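Local coordinates for yersinopine synthase (Yersinia pestis, PDB 6C4M), which catalyses the NADPH-dependent reductive condensation of pyruvate with an amino-acid-derived intermediate, the last step in making the metallophore yersinopine, at residues A[299-304]-A[355-360]; A[330-335]-A[361-366]; A[338-341]-A[347-350]. One frame throughout, in Å; residues are numbered along the deposited sequence.

Contact 1. Residues A[299-304]-A[355-360]; sequences DLAGLA and YALFVR
A301 and L357 bring two helices to their nearest point in these segments, CA to CA 8.0 Å; 299-304 is a piece of helix 294-313, and 355-360 a piece of helix 350-364. Both segments are helical throughout, and no hydrogen bond passes between them. L357 does most of the reaching. Its CG stands anti to the carbonyl carbon (chi1 -73°), which sends the forked end across to the first helix, where the two methyls part company. CD1 lands on the methyl of A301, at 4.1 Å from A301 CB, and also lies beside L300, 4.2 Å from L300 CG. CD2 goes to the other leucine, meeting L300 CD2 at 4.2 Å. The two leucines slant past one another, touching through methyls and the L300 CG branch point. L357 also touches L325 of helix 321-329 and F345, while L300 rests on P262 of helix 255-264, the helix that carries the probable proton donor/acceptor H260. On the far face of 355-360, Y355 meets Y355 of the second subunit. Every partner across the two segments is carbon, at loose van der Waals separations and buried; the chemistry therefore implies a hydrophobic join held by exclusion of water and by shape, with no directional bond to set the helices' rotation.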
loop_
_atom_site.group_PDB
_atom_site.type_symbol
_atom_site.label_atom_id
_atom_site.label_comp_id
_atom_site.label_asym_id
_atom_site.label_seq_id
_atom_site.Cartn_x
_atom_site.Cartn_y
_atom_site.Cartn_z
ATOM N N ASP A 299 -16.584 2.185 0.755
ATOM C CA ASP A 299 -17.425 3.208 1.400
ATOM C C ASP A 299 -17.046 4.619 0.943
ATOM O O ASP A 299 -17.910 5.497 0.855
ATOM C CB ASP A 299 -17.330 3.151 2.930
ATOM C CG ASP A 299 -18.056 1.957 3.549
ATOM O OD1 ASP A 299 -18.918 1.341 2.885
ATOM O OD2 ASP A 299 -17.803 1.685 4.740
ATOM N N LEU A 300 -15.758 4.866 0.691
ATOM C CA LEU A 300 -15.340 6.166 0.206
ATOM C C LEU A 300 -15.968 6.449 -1.151
ATOM O O LEU A 300 -16.537 7.524 -1.386
ATOM C CB LEU A 300 -13.815 6.222 0.142
ATOM C CG LEU A 300 -13.146 7.479 -0.434
ATOM C CD1 LEU A 300 -13.579 8.671 0.302
ATOM C CD2 LEU A 300 -11.637 7.349 -0.355
ATOM N N ALA A 301 -15.890 5.482 -2.056
ATOM C CA ALA A 301 -16.495 5.656 -3.367
ATOM C C ALA A 301 -18.015 5.762 -3.272
ATOM O O ALA A 301 -18.623 6.564 -3.979
ATOM C CB ALA A 301 -16.087 4.494 -4.265
ATOM N N GLY A 302 -18.649 4.921 -2.446
ATOM C CA GLY A 302 -20.104 4.954 -2.332
ATOM C C GLY A 302 -20.629 6.246 -1.727
ATOM O O GLY A 302 -21.687 6.756 -2.128
ATOM N N LEU A 303 -19.926 6.782 -0.726
ATOM C CA LEU A 303 -20.349 8.062 -0.150
ATOM C C LEU A 303 -20.237 9.211 -1.160
ATOM O O LEU A 303 -21.113 10.093 -1.218
ATOM C CB LEU A 303 -19.524 8.347 1.113
ATOM C CG LEU A 303 -19.812 9.654 1.867
ATOM C CD1 LEU A 303 -21.237 9.674 2.354
ATOM C CD2 LEU A 303 -18.842 9.849 3.017
ATOM N N ALA A 304 -19.178 9.222 -1.970
ATOM C CA ALA A 304 -19.103 10.186 -3.067
ATOM C C ALA A 304 -20.294 10.041 -4.015
ATOM O O ALA A 304 -20.858 11.043 -4.466
ATOM C CB ALA A 304 -17.776 10.009 -3.825
ATOM N N TYR A 355 -10.316 0.626 -7.051
ATOM C CA TYR A 355 -8.902 0.305 -7.242
ATOM C C TYR A 355 -8.085 1.591 -7.276
ATOM O O TYR A 355 -7.096 1.732 -6.542
ATOM C CB TYR A 355 -8.729 -0.528 -8.528
ATOM C CG TYR A 355 -7.326 -1.060 -8.853
ATOM C CD1 TYR A 355 -6.320 -1.095 -7.902
ATOM C CD2 TYR A 355 -7.035 -1.533 -10.123
ATOM C CE1 TYR A 355 -5.078 -1.569 -8.208
ATOM C CE2 TYR A 355 -5.775 -2.005 -10.449
ATOM C CZ TYR A 355 -4.800 -2.025 -9.486
ATOM O OH TYR A 355 -3.556 -2.534 -9.777
ATOM N N ALA A 356 -8.547 2.583 -8.054
ATOM C CA ALA A 356 -7.809 3.840 -8.155
ATOM C C ALA A 356 -7.664 4.509 -6.797
ATOM O O ALA A 356 -6.576 4.991 -6.456
ATOM C CB ALA A 356 -8.479 4.779 -9.152
ATOM N N LEU A 357 -8.736 4.505 -5.983
ATOM C CA LEU A 357 -8.660 5.132 -4.672
ATOM C C LEU A 357 -7.769 4.362 -3.715
ATOM O O LEU A 357 -7.042 4.986 -2.921
ATOM C CB LEU A 357 -10.064 5.297 -4.092
ATOM C CG LEU A 357 -10.913 6.392 -4.745
ATOM C CD1 LEU A 357 -12.404 6.210 -4.365
ATOM C CD2 LEU A 357 -10.394 7.776 -4.309
ATOM N N PHE A 358 -7.827 3.003 -3.745
ATOM C CA PHE A 358 -6.917 2.222 -2.917
ATOM C C PHE A 358 -5.480 2.513 -3.300
ATOM O O PHE A 358 -4.619 2.700 -2.431
ATOM C CB PHE A 358 -7.220 0.708 -3.006
ATOM C CG PHE A 358 -6.368 -0.103 -2.078
ATOM C CD1 PHE A 358 -5.094 -0.477 -2.447
ATOM C CD2 PHE A 358 -6.813 -0.427 -0.810
ATOM C CE1 PHE A 358 -4.284 -1.192 -1.580
ATOM C CE2 PHE A 358 -6.018 -1.150 0.046
ATOM C CZ PHE A 358 -4.742 -1.528 -0.349
ATOM N N VAL A 359 -5.206 2.617 -4.598
ATOM C CA VAL A 359 -3.840 2.919 -5.018
ATOM C C VAL A 359 -3.450 4.300 -4.516
ATOM O O VAL A 359 -2.358 4.498 -3.956
ATOM C CB VAL A 359 -3.689 2.786 -6.551
ATOM C CG1 VAL A 359 -2.314 3.244 -6.989
ATOM C CG2 VAL A 359 -3.856 1.343 -6.991
ATOM N N ARG A 360 -4.351 5.268 -4.674
ATOM C CA ARG A 360 -4.067 6.609 -4.183
ATOM C C ARG A 360 -3.670 6.611 -2.708
ATOM O O ARG A 360 -2.621 7.151 -2.347
ATOM C CB ARG A 360 -5.275 7.505 -4.419
ATOM C CG ARG A 360 -4.910 8.943 -4.310
ATOM C CD ARG A 360 -5.648 9.580 -3.216
ATOM N NE ARG A 360 -5.190 10.942 -3.053
ATOM C CZ ARG A 360 -5.382 11.664 -1.972
ATOM N NH1 ARG A 360 -6.078 11.156 -0.943
ATOM N NH2 ARG A 360 -4.881 12.896 -1.941
#

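Contact 2. Residues A[330-335]-A[361-366]; sequences YPVPAS and YTALLV
V332 leans on A363 and L364, and it supplies the larger part of the loop's side of the contact between 330-335 and the C-terminal part of helix 350-364. The CA atoms of V332 and A363 are 6.2 Å apart, close enough for a short side chain to span. Starting at the root, V332 CB already touches the helix, 3.8 Å from A363 CB. One step out the side chain forks. CG1, which chi1 of -58° sets beside the backbone N, enters the angle between two residues of the helix: it is 3.8 Å from A363 CB and 3.7 Å from L364 CD1. V332 CG2 follows more loosely, 4.2 Å from A363 CB. L364 comes at V332 at about a right angle, and its chi1 of -134° lies well off a staggered value; that swing carries CD1 toward the loop. The same methyl also reaches back along the loop to Y330, with L364 CD1 4.3 Å from Y330 CB. Beyond its CB, Y330 turns away from the helix, and its ring meets F381 edge-to-face. Polar bonds outside these apolar touches steady the loop's backbone: V332 N donates to N326 OD1, and Y330 O accepts from R360 NH2. The whole is an extended loop, with V332 set between two prolines, P331 and P333, laid over the C-terminal part of helix 350-364; it connects helices 321-329 and 339-344 in the helical part that opine dehydrogenases add to a Rossmann-type nucleotide-binding domain.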
loop_
_atom_site.group_PDB
_atom_site.type_symbol
_atom_site.label_atom_id
_atom_site.label_comp_id
_atom_site.label_asym_id
_atom_site.label_seq_id
_atom_site.Cartn_x
_atom_site.Cartn_y
_atom_site.Cartn_z
ATOM N N TYR A 330 -3.358 16.726 -2.418
ATOM C CA TYR A 330 -2.032 16.115 -2.283
ATOM C C TYR A 330 -1.804 15.138 -3.441
ATOM O O TYR A 330 -2.559 14.174 -3.588
ATOM C CB TYR A 330 -1.909 15.416 -0.922
ATOM C CG TYR A 330 -2.403 16.267 0.222
ATOM C CD1 TYR A 330 -3.732 16.197 0.633
ATOM C CD2 TYR A 330 -1.556 17.162 0.885
ATOM C CE1 TYR A 330 -4.211 16.982 1.684
ATOM C CE2 TYR A 330 -2.027 17.954 1.944
ATOM C CZ TYR A 330 -3.360 17.857 2.335
ATOM O OH TYR A 330 -3.871 18.627 3.372
ATOM N N PRO A 331 -0.833 15.374 -4.309
ATOM C CA PRO A 331 -0.675 14.523 -5.493
ATOM C C PRO A 331 0.161 13.285 -5.221
ATOM O O PRO A 331 0.973 13.234 -4.298
ATOM C CB PRO A 331 0.053 15.439 -6.476
ATOM C CG PRO A 331 0.927 16.229 -5.597
ATOM C CD PRO A 331 0.052 16.554 -4.385
ATOM N N VAL A 332 -0.044 12.288 -6.071
ATOM C CA VAL A 332 0.780 11.081 -6.037
ATOM C C VAL A 332 1.330 10.858 -7.442
ATOM O O VAL A 332 0.775 11.361 -8.440
ATOM C CB VAL A 332 -0.013 9.850 -5.524
ATOM C CG1 VAL A 332 -0.592 10.106 -4.089
ATOM C CG2 VAL A 332 -1.133 9.449 -6.501
ATOM N N PRO A 333 2.425 10.100 -7.547
ATOM C CA PRO A 333 3.064 9.883 -8.856
ATOM C C PRO A 333 2.092 9.303 -9.870
ATOM O O PRO A 333 1.180 8.544 -9.524
ATOM C CB PRO A 333 4.193 8.894 -8.547
ATOM C CG PRO A 333 4.421 8.988 -7.083
ATOM C CD PRO A 333 3.143 9.440 -6.446
ATOM N N ALA A 334 2.306 9.655 -11.146
ATOM C CA ALA A 334 1.421 9.154 -12.190
ATOM C C ALA A 334 1.644 7.664 -12.442
ATOM O O ALA A 334 0.792 7.023 -13.063
ATOM C CB ALA A 334 1.617 9.926 -13.491
ATOM N N SER A 335 2.775 7.125 -11.995
ATOM C CA SER A 335 3.041 5.688 -12.055
ATOM C C SER A 335 2.137 4.892 -11.116
ATOM O O SER A 335 1.931 3.695 -11.339
ATOM C CB SER A 335 4.493 5.424 -11.683
ATOM O OG SER A 335 4.705 5.892 -10.360
ATOM N N TYR A 361 -4.486 5.993 -1.828
ATOM C CA TYR A 361 -4.154 6.024 -0.405
ATOM C C TYR A 361 -2.918 5.204 -0.066
ATOM O O TYR A 361 -2.187 5.545 0.873
ATOM C CB TYR A 361 -5.373 5.613 0.419
ATOM C CG TYR A 361 -6.278 6.805 0.544
ATOM C CD1 TYR A 361 -6.092 7.729 1.562
ATOM C CD2 TYR A 361 -7.285 7.044 -0.384
ATOM C CE1 TYR A 361 -6.881 8.876 1.649
ATOM C CE2 TYR A 361 -8.077 8.187 -0.311
ATOM C CZ TYR A 361 -7.874 9.101 0.703
ATOM O OH TYR A 361 -8.697 10.222 0.781
ATOM N N THR A 362 -2.649 4.130 -0.795
ATOM C CA THR A 362 -1.373 3.437 -0.611
ATOM C C THR A 362 -0.214 4.368 -0.954
ATOM O O THR A 362 0.737 4.514 -0.178
ATOM C CB THR A 362 -1.357 2.170 -1.468
ATOM O OG1 THR A 362 -2.449 1.349 -1.093
ATOM C CG2 THR A 362 -0.017 1.373 -1.353
ATOM N N ALA A 363 -0.299 5.037 -2.107
ATOM C CA ALA A 363 0.789 5.916 -2.545
ATOM C C ALA A 363 1.026 7.051 -1.555
ATOM O O ALA A 363 2.170 7.471 -1.339
ATOM C CB ALA A 363 0.462 6.490 -3.913
ATOM N N LEU A 364 -0.056 7.556 -0.956
ATOM C CA LEU A 364 0.003 8.665 -0.003
ATOM C C LEU A 364 0.915 8.361 1.177
ATOM O O LEU A 364 1.585 9.259 1.693
ATOM C CB LEU A 364 -1.419 8.971 0.499
ATOM C CG LEU A 364 -1.954 10.397 0.582
ATOM C CD1 LEU A 364 -1.709 11.174 -0.694
ATOM C CD2 LEU A 364 -3.480 10.402 0.925
ATOM N N LEU A 365 0.964 7.106 1.609
ATOM C CA LEU A 365 1.725 6.734 2.794
ATOM C C LEU A 365 3.223 6.648 2.559
ATOM O O LEU A 365 3.978 6.580 3.534
ATOM C CB LEU A 365 1.221 5.391 3.299
ATOM C CG LEU A 365 -0.285 5.405 3.557
ATOM C CD1 LEU A 365 -0.814 4.010 3.947
ATOM C CD2 LEU A 365 -0.603 6.440 4.639
ATOM N N VAL A 366 3.665 6.630 1.310
ATOM C CA VAL A 366 5.087 6.668 1.000
ATOM C C VAL A 366 5.520 8.133 0.918
ATOM O O VAL A 366 6.534 8.527 1.496
ATOM C CB VAL A 366 5.383 5.925 -0.312
ATOM C CG1 VAL A 366 6.887 5.801 -0.528
ATOM C CG2 VAL A 366 4.723 4.573 -0.331
#

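Contact 3. Residues A[338-341]-A[347-350]; sequences SRRW and QLPP
L348 points its fork at two neighbouring residues of helix 339-344, W341 and R340, and takes one with each methyl. A chi1 of -59° tucks CG beside the backbone N; from there CD1 approaches the pyrrole part of the indole, 3.8 Å from W341 CD1, and the leucine side chain stands at about a right angle to that of the tryptophan. The same methyl lies 3.9 Å from W341 O, so it touches backbone as well as ring. CD2 turns to the arginine instead: L348 CD2 is 3.5 Å from R340 NH2, with the two side chains running obliquely to one another. R340 gets there by leaving its backbone with CG anti to N and then bending at chi3 (135°), which turns the guanidinium so that NH2 reaches the leucine. Between the two segments the chain completes helix 339-344 and passes through a short link toward helix 350-364, with P349 at the N-cap of the latter. Helix 339-344 starts with a capping bond: S338 OG at the N-cap accepts from W341 N, at 2.9 Å and 152°. The polar ends beside L348 are gathered by the second helix. E352 OE2 takes both R340 NH2, in a salt bridge, and W341 NE1, in a hydrogen bond, so one carboxylate oxygen ties the two residues that L348 packs against; R340 NE has a second acid, E344. That sharing would be expected to hold the guanidinium and the indole in place relative to each other. Deeper in, the indole meets the Y355 ring edge-to-face and packs on P294 of the second subunit.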
loop_
_atom_site.group_PDB
_atom_site.type_symbol
_atom_site.label_atom_id
_atom_site.label_comp_id
_atom_site.label_asym_id
_atom_site.label_seq_id
_atom_site.Cartn_x
_atom_site.Cartn_y
_atom_site.Cartn_z
ATOM N N SER A 338 -2.811 7.058 -12.617
ATOM C CA SER A 338 -2.586 7.612 -13.936
ATOM C C SER A 338 -3.413 8.890 -14.138
ATOM O O SER A 338 -4.412 9.145 -13.452
ATOM C CB SER A 338 -2.948 6.580 -15.003
ATOM O OG SER A 338 -4.340 6.333 -14.931
ATOM N N ARG A 339 -2.995 9.706 -15.110
ATOM C CA ARG A 339 -3.824 10.854 -15.473
ATOM C C ARG A 339 -5.136 10.380 -16.058
ATOM O O ARG A 339 -6.166 11.032 -15.885
ATOM C CB ARG A 339 -3.116 11.779 -16.490
ATOM C CG ARG A 339 -1.887 12.500 -15.969
ATOM C CD ARG A 339 -2.163 13.223 -14.678
ATOM N NE ARG A 339 -3.349 14.087 -14.753
ATOM C CZ ARG A 339 -3.729 14.908 -13.783
ATOM N NH1 ARG A 339 -2.995 15.031 -12.684
ATOM N NH2 ARG A 339 -4.838 15.614 -13.920
ATOM N N ARG A 340 -5.126 9.250 -16.759
ATOM C CA ARG A 340 -6.391 8.698 -17.224
ATOM C C ARG A 340 -7.333 8.420 -16.051
ATOM O O ARG A 340 -8.538 8.696 -16.134
ATOM C CB ARG A 340 -6.154 7.422 -18.020
ATOM C CG ARG A 340 -7.409 6.899 -18.729
ATOM C CD ARG A 340 -7.314 5.395 -19.010
ATOM N NE ARG A 340 -8.573 4.738 -18.643
ATOM C CZ ARG A 340 -8.717 3.760 -17.761
ATOM N NH1 ARG A 340 -7.680 3.232 -17.119
ATOM N NH2 ARG A 340 -9.932 3.283 -17.541
ATOM N N TRP A 341 -6.818 7.836 -14.964
ATOM C CA TRP A 341 -7.692 7.521 -13.833
ATOM C C TRP A 341 -8.291 8.807 -13.238
ATOM O O TRP A 341 -9.469 8.853 -12.868
ATOM C CB TRP A 341 -6.917 6.716 -12.778
ATOM C CG TRP A 341 -7.061 5.183 -12.904
ATOM C CD1 TRP A 341 -7.845 4.490 -13.791
ATOM C CD2 TRP A 341 -6.401 4.191 -12.102
ATOM N NE1 TRP A 341 -7.719 3.139 -13.579
ATOM C CE2 TRP A 341 -6.841 2.934 -12.546
ATOM C CE3 TRP A 341 -5.493 4.252 -11.039
ATOM C CZ2 TRP A 341 -6.394 1.745 -11.973
ATOM C CZ3 TRP A 341 -5.070 3.091 -10.467
ATOM C CH2 TRP A 341 -5.516 1.842 -10.928
ATOM N N GLN A 347 -16.480 8.505 -14.804
ATOM C CA GLN A 347 -17.028 7.504 -15.717
ATOM C C GLN A 347 -16.471 6.103 -15.495
ATOM O O GLN A 347 -16.885 5.182 -16.202
ATOM C CB GLN A 347 -16.783 7.887 -17.175
ATOM C CG GLN A 347 -17.565 9.113 -17.639
ATOM C CD GLN A 347 -17.039 10.384 -17.023
ATOM O OE1 GLN A 347 -17.702 11.002 -16.189
ATOM N NE2 GLN A 347 -15.833 10.779 -17.418
ATOM N N LEU A 348 -15.534 5.916 -14.574
ATOM C CA LEU A 348 -14.972 4.594 -14.378
ATOM C C LEU A 348 -16.013 3.737 -13.675
ATOM O O LEU A 348 -16.814 4.252 -12.909
ATOM C CB LEU A 348 -13.712 4.639 -13.516
ATOM C CG LEU A 348 -12.554 5.485 -14.022
ATOM C CD1 LEU A 348 -11.421 5.486 -13.006
ATOM C CD2 LEU A 348 -12.097 4.953 -15.352
ATOM N N PRO A 349 -16.011 2.423 -13.914
ATOM C CA PRO A 349 -16.893 1.560 -13.148
ATOM C C PRO A 349 -16.521 1.596 -11.687
ATOM O O PRO A 349 -15.350 1.830 -11.325
ATOM C CB PRO A 349 -16.642 0.174 -13.760
ATOM C CG PRO A 349 -15.953 0.394 -15.023
ATOM C CD PRO A 349 -15.176 1.663 -14.845
ATOM N N PRO A 350 -17.477 1.323 -10.798
ATOM C CA PRO A 350 -17.200 1.318 -9.357
ATOM C C PRO A 350 -15.944 0.584 -8.956
ATOM O O PRO A 350 -15.157 1.078 -8.144
ATOM C CB PRO A 350 -18.428 0.601 -8.772
ATOM C CG PRO A 350 -19.520 0.865 -9.743
ATOM C CD PRO A 350 -18.866 0.926 -11.099
#

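How the contacts relate
All three contacts bear on helix 350-364: contact 1 uses its middle, contact 2 its C-terminal part, and contact 3 the loop that leads into it. Contact 1 is wholly buried and purely aliphatic. Contact 2 is also apolar but only partly buried, lying on a loop nearer the NADP. Contact 3 is buried at L348 and W341 and opens to the surface at R340, and there charges outside the segments join in. They also meet directly: L300 CD2 of contact 1 packs on Y361 CE2 of contact 2 (3.7 Å), and A356 CB of contact 1 packs on W341 CE3 of contact 3 (3.6 Å). Contacts 2 and 3 merely adjoin in sequence.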